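Long-range contacts in GTPase HflX (Sulfolobus solfataricus P2, PDB 2QTF), which hydrolyses GTP specifically and associates with the 50S ribosomal subunit, with a possible role in protein synthesis or ribosome biogenesis: residues Leu90-Ala95 with Leu109-Tyr114; Lys101-Gln106 with Phe248-Ser253. All blocks are in the same frame, centred on the assembly; numbering follows the deposited sequence.

Overall arrangement
Contacts 1 and 2 share helix 101-121, which meets helix 86-97 through residues 109-114 and helix 245-253 of the G domain through residues 101-106. Their centres lie about 10 Å apart, and they touch directly: K104 NZ of contact 2 sits 2.8 Å from A95 O of contact 1, a probable hydrogen bond, while F94 CZ packs 3.5 Å from CB of F248. Three helices thus join the N-terminal, middle and GTPase regions. Contact 2 lies closer to the predicted GTP-binding residues, the side chain of T251 being about 4 Å from that of V234; in contact 1, where E92 binds a cadmium ion, the side chain of A95 is about 7 Å from that of S215.

Contact 1: Leu90-Ala95 with Leu109-Tyr114; sequences LLEIFA and LARLKY. With CD (cadmium ion), chain B.
The carboxylate of E92 faces a cadmium ion and R111 at once: OE1 and OE2 hold the metal at 2.4 and 2.2 Å, and NH2 of R111 lies 3.0 Å from the same OE1. This happens on the flank of a nearly antiparallel helix pair, formed by the successive helices 86-97 and 101-121 of a helical hairpin, whose local axes run 157° apart. Glutamate suits the place because its chain is long enough to bring a carboxylate to the guanidinium; in this crystal two waters complete the ion's contacts here. With CG anti to the backbone N (chi1 -175°) and a bend at chi2, E92 swings its carboxylate to the guanidinium edge, the two planes 39° apart. R111, extended from CG to NE, runs antiparallel alongside L91. Replacing R111 by an alanine would probably leave OE1 of E92 with the cadmium ion but no guanidinium beside it, and strip aliphatic cover from CD1 of L91. Next to the charged pair, the branched end of L91 spans the distance between local axes 11.0 Å apart, and small A110 leaves room for it. CD2 of L91 rests 3.8 Å from CB of A110, and CD1 lies 3.9 Å from CG of R111.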
ATOM      1  N   LEU A  90      -3.819   3.565  -6.900  1.00 17.56           N
ATOM      2  CA  LEU A  90      -2.478   3.257  -6.299  1.00 18.37           C
ATOM      3  C   LEU A  90      -1.752   4.575  -6.065  1.00 18.49           C
ATOM      4  O   LEU A  90      -0.998   4.667  -5.080  1.00 18.65           O
ATOM      5  CB  LEU A  90      -1.596   2.391  -7.264  1.00 18.64           C
ATOM      6  CG  LEU A  90      -2.188   1.004  -7.499  1.00 26.53           C
ATOM      7  CD1 LEU A  90      -1.516   0.140  -8.641  1.00 26.24           C
ATOM      8  CD2 LEU A  90      -2.280   0.219  -6.249  1.00 31.10           C
ATOM      9  N   LEU A  91      -1.919   5.581  -6.959  1.00 17.16           N
ATOM     10  CA  LEU A  91      -1.269   6.877  -6.700  1.00 16.28           C
ATOM     11  C   LEU A  91      -1.823   7.518  -5.385  1.00 16.88           C
ATOM     12  O   LEU A  91      -1.077   8.154  -4.613  1.00 17.18           O
ATOM     13  CB  LEU A  91      -1.403   7.889  -7.905  1.00 17.29           C
ATOM     14  CG  LEU A  91      -0.496   7.443  -9.102  1.00 15.32           C
ATOM     15  CD1 LEU A  91      -0.981   8.223 -10.319  1.00 14.51           C
ATOM     16  CD2 LEU A  91       0.985   7.735  -8.652  1.00 16.60           C
ATOM     17  N   GLU A  92      -3.139   7.361  -5.147  1.00 17.72           N
ATOM     18  CA  GLU A  92      -3.711   7.778  -3.804  1.00 16.72           C
ATOM     19  C   GLU A  92      -3.044   7.086  -2.590  1.00 17.61           C
ATOM     20  O   GLU A  92      -2.680   7.771  -1.627  1.00 16.26           O
ATOM     21  CB  GLU A  92      -5.274   7.573  -3.806  1.00 14.80           C
ATOM     22  CG  GLU A  92      -5.896   8.100  -2.482  1.00 18.26           C
ATOM     23  CD  GLU A  92      -6.062   9.651  -2.590  1.00 19.05           C
ATOM     24  OE1 GLU A  92      -5.889  10.149  -3.769  1.00 18.56           O
ATOM     25  OE2 GLU A  92      -6.430  10.350  -1.577  1.00 26.08           O
ATOM     26  N   ILE A  93      -2.842   5.748  -2.662  1.00 14.90           N
ATOM     27  CA  ILE A  93      -2.125   4.972  -1.614  1.00 17.82           C
ATOM     28  C   ILE A  93      -0.742   5.588  -1.404  1.00 17.10           C
ATOM     29  O   ILE A  93      -0.315   5.874  -0.287  1.00 17.78           O
ATOM     30  CB  ILE A  93      -1.997   3.476  -2.036  1.00 18.68           C
ATOM     31  CG1 ILE A  93      -3.399   2.871  -2.107  1.00 20.13           C
ATOM     32  CG2 ILE A  93      -1.004   2.730  -1.091  1.00 19.39           C
ATOM     33  CD1 ILE A  93      -3.411   1.477  -2.711  1.00 19.63           C
ATOM     34  N   PHE A  94      -0.092   5.884  -2.498  1.00 17.62           N
ATOM     35  CA  PHE A  94       1.305   6.433  -2.398  1.00 17.54           C
ATOM     36  C   PHE A  94       1.276   7.800  -1.724  1.00 16.44           C
ATOM     37  O   PHE A  94       2.081   8.060  -0.817  1.00 18.39           O
ATOM     38  CB  PHE A  94       2.018   6.492  -3.761  1.00 18.63           C
ATOM     39  CG  PHE A  94       2.081   5.151  -4.546  1.00 18.86           C
ATOM     40  CD1 PHE A  94       1.924   3.932  -3.935  1.00 20.90           C
ATOM     41  CD2 PHE A  94       2.479   5.202  -5.903  1.00 15.91           C
ATOM     42  CE1 PHE A  94       1.944   2.744  -4.682  1.00 17.45           C
ATOM     43  CE2 PHE A  94       2.558   3.983  -6.705  1.00 18.97           C
ATOM     44  CZ  PHE A  94       2.287   2.772  -6.090  1.00 20.29           C
ATOM     45  N   ALA A  95       0.348   8.655  -2.161  1.00 18.57           N
ATOM     46  CA  ALA A  95       0.220  10.013  -1.637  1.00 18.02           C
ATOM     47  C   ALA A  95      -0.014   9.949  -0.105  1.00 20.71           C
ATOM     48  O   ALA A  95       0.433  10.803   0.624  1.00 21.36           O
ATOM     49  CB  ALA A  95      -0.962  10.713  -2.363  1.00 19.10           C
ATOM     50  N   LEU A 109       3.790  14.259 -10.497  1.00 21.26           N
ATOM     51  CA  LEU A 109       4.276  14.050 -11.919  1.00 20.97           C
ATOM     52  C   LEU A 109       3.448  12.930 -12.594  1.00 19.35           C
ATOM     53  O   LEU A 109       2.899  13.107 -13.679  1.00 18.69           O
ATOM     54  CB  LEU A 109       5.785  13.670 -11.894  1.00 19.59           C
ATOM     55  CG  LEU A 109       6.337  13.406 -13.353  1.00 23.19           C
ATOM     56  CD1 LEU A 109       6.153  14.686 -14.292  1.00 22.74           C
ATOM     57  CD2 LEU A 109       7.808  12.994 -13.242  1.00 21.61           C
ATOM     58  N   ALA A 110       3.309  11.786 -11.929  1.00 17.69           N
ATOM     59  CA  ALA A 110       2.500  10.685 -12.480  1.00 16.91           C
ATOM     60  C   ALA A 110       1.021  11.050 -12.651  1.00 17.51           C
ATOM     61  O   ALA A 110       0.354  10.635 -13.636  1.00 16.92           O
ATOM     62  CB  ALA A 110       2.662   9.401 -11.631  1.00 17.27           C
ATOM     63  N   ARG A 111       0.443  11.746 -11.651  1.00 17.84           N
ATOM     64  CA  ARG A 111      -0.979  12.219 -11.814  1.00 16.78           C
ATOM     65  C   ARG A 111      -1.129  13.179 -13.033  1.00 17.04           C
ATOM     66  O   ARG A 111      -2.101  13.105 -13.781  1.00 16.23           O
ATOM     67  CB  ARG A 111      -1.397  12.918 -10.511  1.00 15.48           C
ATOM     68  CG  ARG A 111      -1.661  11.927  -9.370  1.00 14.80           C
ATOM     69  CD  ARG A 111      -1.945  12.717  -8.002  1.00 17.81           C
ATOM     70  NE  ARG A 111      -2.547  11.801  -7.044  1.00 20.29           N
ATOM     71  CZ  ARG A 111      -2.713  12.105  -5.758  1.00 19.95           C
ATOM     72  NH1 ARG A 111      -2.195  13.247  -5.271  1.00 18.49           N
ATOM     73  NH2 ARG A 111      -3.462  11.333  -5.038  1.00 18.82           N
ATOM     74  N   LEU A 112      -0.254  14.165 -13.162  1.00 17.50           N
ATOM     75  CA  LEU A 112      -0.274  15.089 -14.314  1.00 20.35           C
ATOM     76  C   LEU A 112      -0.156  14.379 -15.618  1.00 20.17           C
ATOM     77  O   LEU A 112      -0.901  14.696 -16.586  1.00 22.01           O
ATOM     78  CB  LEU A 112       0.869  16.116 -14.207  1.00 20.20           C
ATOM     79  CG  LEU A 112       0.668  17.103 -13.032  1.00 27.39           C
ATOM     80  CD1 LEU A 112       1.868  17.992 -12.861  1.00 21.06           C
ATOM     81  CD2 LEU A 112      -0.659  17.950 -13.190  1.00 29.10           C
ATOM     82  N   LYS A 113       0.795  13.462 -15.707  1.00 19.75           N
ATOM     83  CA  LYS A 113       0.990  12.690 -16.983  1.00 20.09           C
ATOM     84  C   LYS A 113      -0.264  11.874 -17.281  1.00 21.88           C
ATOM     85  O   LYS A 113      -0.668  11.773 -18.452  1.00 20.49           O
ATOM     86  CB  LYS A 113       2.203  11.746 -16.852  1.00 17.69           C
ATOM     87  CG  LYS A 113       3.509  12.605 -17.008  1.00 23.03           C
ATOM     88  CD  LYS A 113       4.716  11.684 -17.062  1.00 28.30           C
ATOM     89  CE  LYS A 113       5.909  12.446 -17.713  1.00 39.88           C
ATOM     90  NZ  LYS A 113       6.996  11.475 -18.151  1.00 42.89           N
ATOM     91  N   TYR A 114      -0.907  11.342 -16.247  1.00 18.68           N
ATOM     92  CA  TYR A 114      -2.142  10.566 -16.477  1.00 21.60           C
ATOM     93  C   TYR A 114      -3.312  11.391 -16.948  1.00 22.59           C
ATOM     94  O   TYR A 114      -4.223  10.890 -17.649  1.00 23.92           O
ATOM     95  CB  TYR A 114      -2.529   9.790 -15.187  1.00 22.06           C
ATOM     96  CG  TYR A 114      -3.286   8.493 -15.421  1.00 22.67           C
ATOM     97  CD1 TYR A 114      -2.725   7.454 -16.183  1.00 22.98           C
ATOM     98  CD2 TYR A 114      -4.566   8.334 -14.944  1.00 26.41           C
ATOM     99  CE1 TYR A 114      -3.435   6.295 -16.415  1.00 24.82           C
ATOM    100  CE2 TYR A 114      -5.259   7.202 -15.130  1.00 21.76           C
ATOM    101  CZ  TYR A 114      -4.667   6.181 -15.921  1.00 22.75           C
ATOM    102  OH  TYR A 114      -5.324   4.992 -16.065  1.00 22.55           O
TER
HETATM  103 CD    CD B 401      -6.688  12.216  -2.764  1.00 23.99          CD
HETATM  104  O   HOH W   1      -7.084  12.402  -5.203  1.00 28.66           O
HETATM  105  O   HOH W   2      -9.107  11.254  -2.920  1.00 35.31           O

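Contact 2: Lys101-Gln106 with Phe248-Ser253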
ATOM      1  N   LYS A 101       9.740  14.900   0.047  1.00 24.38           N
ATOM      2  CA  LYS A 101       9.432  15.832  -1.058  1.00 26.89           C
ATOM      3  C   LYS A 101       9.581  15.171  -2.413  1.00 23.92           C
ATOM      4  O   LYS A 101       8.770  15.400  -3.302  1.00 22.80           O
ATOM      5  CB  LYS A 101      10.338  17.093  -0.996  1.00 28.12           C
ATOM      6  CG  LYS A 101      10.036  18.098  -2.125  1.00 34.61           C
ATOM      7  CD  LYS A 101      10.806  19.474  -1.988  1.00 37.71           C
ATOM      8  CE  LYS A 101      10.580  20.336  -3.291  1.00 45.69           C
ATOM      9  NZ  LYS A 101       9.066  20.367  -3.650  1.00 49.39           N
ATOM     10  N   GLU A 102      10.614  14.343  -2.566  1.00 22.02           N
ATOM     11  CA  GLU A 102      10.889  13.641  -3.839  1.00 22.86           C
ATOM     12  C   GLU A 102       9.716  12.694  -4.200  1.00 21.60           C
ATOM     13  O   GLU A 102       9.330  12.671  -5.333  1.00 19.19           O
ATOM     14  CB  GLU A 102      12.240  12.867  -3.715  1.00 24.81           C
ATOM     15  CG  GLU A 102      12.660  12.036  -4.983  1.00 26.82           C
ATOM     16  CD  GLU A 102      13.993  11.228  -4.723  1.00 29.14           C
ATOM     17  OE1 GLU A 102      14.598  11.370  -3.654  1.00 40.53           O
ATOM     18  OE2 GLU A 102      14.415  10.372  -5.532  1.00 39.43           O
ATOM     19  N   ALA A 103       9.131  11.986  -3.218  1.00 19.88           N
ATOM     20  CA  ALA A 103       8.059  11.056  -3.517  1.00 20.91           C
ATOM     21  C   ALA A 103       6.820  11.896  -3.858  1.00 20.32           C
ATOM     22  O   ALA A 103       6.104  11.604  -4.831  1.00 22.19           O
ATOM     23  CB  ALA A 103       7.770  10.189  -2.291  1.00 18.92           C
ATOM     24  N   LYS A 104       6.564  12.968  -3.117  1.00 20.14           N
ATOM     25  CA  LYS A 104       5.414  13.791  -3.454  1.00 22.93           C
ATOM     26  C   LYS A 104       5.460  14.358  -4.892  1.00 24.09           C
ATOM     27  O   LYS A 104       4.403  14.516  -5.545  1.00 23.72           O
ATOM     28  CB  LYS A 104       5.277  14.949  -2.462  1.00 24.13           C
ATOM     29  CG  LYS A 104       4.914  14.435  -1.029  1.00 33.82           C
ATOM     30  CD  LYS A 104       3.600  13.665  -1.019  1.00 40.60           C
ATOM     31  CE  LYS A 104       2.742  14.008   0.238  1.00 44.33           C
ATOM     32  NZ  LYS A 104       1.368  13.337   0.016  1.00 42.17           N
ATOM     33  N   MET A 105       6.654  14.792  -5.324  1.00 22.11           N
ATOM     34  CA  MET A 105       6.873  15.234  -6.662  1.00 23.82           C
ATOM     35  C   MET A 105       6.667  14.109  -7.680  1.00 19.91           C
ATOM     36  O   MET A 105       6.114  14.368  -8.770  1.00 20.35           O
ATOM     37  CB  MET A 105       8.321  15.792  -6.734  1.00 23.36           C
ATOM     38  CG  MET A 105       8.427  17.238  -6.043  1.00 27.32           C
ATOM     39  SD  MET A 105      10.251  17.581  -6.016  1.00 35.31           S
ATOM     40  CE  MET A 105      10.261  18.025  -7.719  1.00 33.44           C
ATOM     41  N   GLN A 106       7.163  12.885  -7.389  1.00 19.53           N
ATOM     42  CA  GLN A 106       6.979  11.807  -8.405  1.00 20.93           C
ATOM     43  C   GLN A 106       5.488  11.479  -8.518  1.00 20.42           C
ATOM     44  O   GLN A 106       5.005  11.071  -9.582  1.00 19.43           O
ATOM     45  CB  GLN A 106       7.643  10.499  -7.985  1.00 19.40           C
ATOM     46  CG  GLN A 106       9.179  10.567  -8.096  1.00 23.98           C
ATOM     47  CD  GLN A 106       9.712  10.419  -9.536  1.00 24.68           C
ATOM     48  OE1 GLN A 106      10.931  10.436  -9.740  1.00 32.67           O
ATOM     49  NE2 GLN A 106       8.854  10.342 -10.503  1.00 17.65           N
ATOM     50  N   PHE A 248       6.169   4.639  -7.059  1.00 19.85           N
ATOM     51  CA  PHE A 248       6.105   3.542  -6.053  1.00 18.97           C
ATOM     52  C   PHE A 248       7.441   3.393  -5.365  1.00 20.62           C
ATOM     53  O   PHE A 248       7.566   3.458  -4.122  1.00 18.36           O
ATOM     54  CB  PHE A 248       5.711   2.166  -6.725  1.00 19.51           C
ATOM     55  CG  PHE A 248       5.889   1.026  -5.812  1.00 22.33           C
ATOM     56  CD1 PHE A 248       5.131   0.909  -4.624  1.00 19.17           C
ATOM     57  CD2 PHE A 248       6.896   0.043  -6.102  1.00 28.13           C
ATOM     58  CE1 PHE A 248       5.363  -0.158  -3.690  1.00 27.98           C
ATOM     59  CE2 PHE A 248       7.126  -1.018  -5.204  1.00 27.93           C
ATOM     60  CZ  PHE A 248       6.316  -1.139  -4.015  1.00 26.55           C
ATOM     61  N   PHE A 249       8.485   3.168  -6.176  1.00 19.60           N
ATOM     62  CA  PHE A 249       9.810   2.976  -5.575  1.00 19.99           C
ATOM     63  C   PHE A 249      10.314   4.126  -4.738  1.00 20.06           C
ATOM     64  O   PHE A 249      10.925   3.958  -3.665  1.00 22.43           O
ATOM     65  CB  PHE A 249      10.841   2.531  -6.636  1.00 19.96           C
ATOM     66  CG  PHE A 249      10.734   1.116  -6.922  1.00 22.34           C
ATOM     67  CD1 PHE A 249      11.054   0.188  -5.930  1.00 25.95           C
ATOM     68  CD2 PHE A 249      10.200   0.659  -8.144  1.00 25.47           C
ATOM     69  CE1 PHE A 249      10.897  -1.188  -6.128  1.00 25.94           C
ATOM     70  CE2 PHE A 249      10.041  -0.717  -8.369  1.00 30.25           C
ATOM     71  CZ  PHE A 249      10.403  -1.660  -7.359  1.00 29.86           C
ATOM     72  N   VAL A 250      10.094   5.305  -5.183  1.00 20.20           N
ATOM     73  CA  VAL A 250      10.552   6.444  -4.392  1.00 20.29           C
ATOM     74  C   VAL A 250       9.808   6.558  -3.062  1.00 21.11           C
ATOM     75  O   VAL A 250      10.361   6.862  -2.002  1.00 21.16           O
ATOM     76  CB  VAL A 250      10.402   7.765  -5.215  1.00 20.26           C
ATOM     77  CG1 VAL A 250      10.891   8.918  -4.423  1.00 21.13           C
ATOM     78  CG2 VAL A 250      11.295   7.736  -6.493  1.00 27.20           C
ATOM     79  N   THR A 251       8.503   6.365  -3.095  1.00 19.30           N
ATOM     80  CA  THR A 251       7.724   6.305  -1.840  1.00 20.11           C
ATOM     81  C   THR A 251       8.219   5.141  -0.926  1.00 18.50           C
ATOM     82  O   THR A 251       8.329   5.317   0.284  1.00 18.10           O
ATOM     83  CB  THR A 251       6.183   6.075  -2.174  1.00 17.40           C
ATOM     84  OG1 THR A 251       5.764   7.154  -2.982  1.00 17.33           O
ATOM     85  CG2 THR A 251       5.266   6.034  -0.863  1.00 18.62           C
ATOM     86  N   LEU A 252       8.375   3.948  -1.485  1.00 20.09           N
ATOM     87  CA  LEU A 252       8.784   2.822  -0.701  1.00 22.00           C
ATOM     88  C   LEU A 252      10.197   3.043  -0.146  1.00 24.18           C
ATOM     89  O   LEU A 252      10.500   2.648   1.028  1.00 23.68           O
ATOM     90  CB  LEU A 252       8.744   1.512  -1.597  1.00 23.24           C
ATOM     91  CG  LEU A 252       9.241   0.211  -0.890  1.00 25.45           C
ATOM     92  CD1 LEU A 252       8.347  -0.205   0.363  1.00 20.66           C
ATOM     93  CD2 LEU A 252       9.394  -0.952  -1.943  1.00 22.81           C
ATOM     94  N   SER A 253      11.086   3.670  -0.943  1.00 22.56           N
ATOM     95  CA  SER A 253      12.472   3.944  -0.454  1.00 24.69           C
ATOM     96  C   SER A 253      12.571   4.777   0.803  1.00 23.41           C
ATOM     97  O   SER A 253      13.652   4.815   1.471  1.00 25.73           O
ATOM     98  CB  SER A 253      13.298   4.627  -1.597  1.00 24.49           C
ATOM     99  OG  SER A 253      13.461   3.624  -2.608  1.00 30.87           O
TER
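V250 carries most of the contact from the side of helix 245-253, and its CB points toward helix 101-121. From CB the side chain forks. CG1, anti to the backbone N (chi1 -179°), enters between two neighbouring residues: it lies 3.6 Å from CG of E102 and 3.7 Å from CA of A103. CG2 takes the other direction and meets CG of Q106 at 3.9 Å, with OE2 of E102 a little farther off at 4.2 Å. Valine suits the spot because its two methyls spread the contact over E102, A103 and Q106. The setting is antiparallel helix-helix packing between the middle region and the G domain, with local axes 158° apart and 8.5 Å from each other at closest. The small side chain of A103 is consistent with this closeness: its CA lies 5.0 Å from CA of T251. The extended chain of E102 crosses V250 at about a right angle and lays CG, and beyond it the start of its carboxylate, beside CG1. Q106 bends at chi2 and likewise crosses V250, also touching D246 and A247. T251 spends its hydroxyl on its own helix, hydrogen-bonding to A247 O, and its OG1 faces CB of A103 at 3.7 Å.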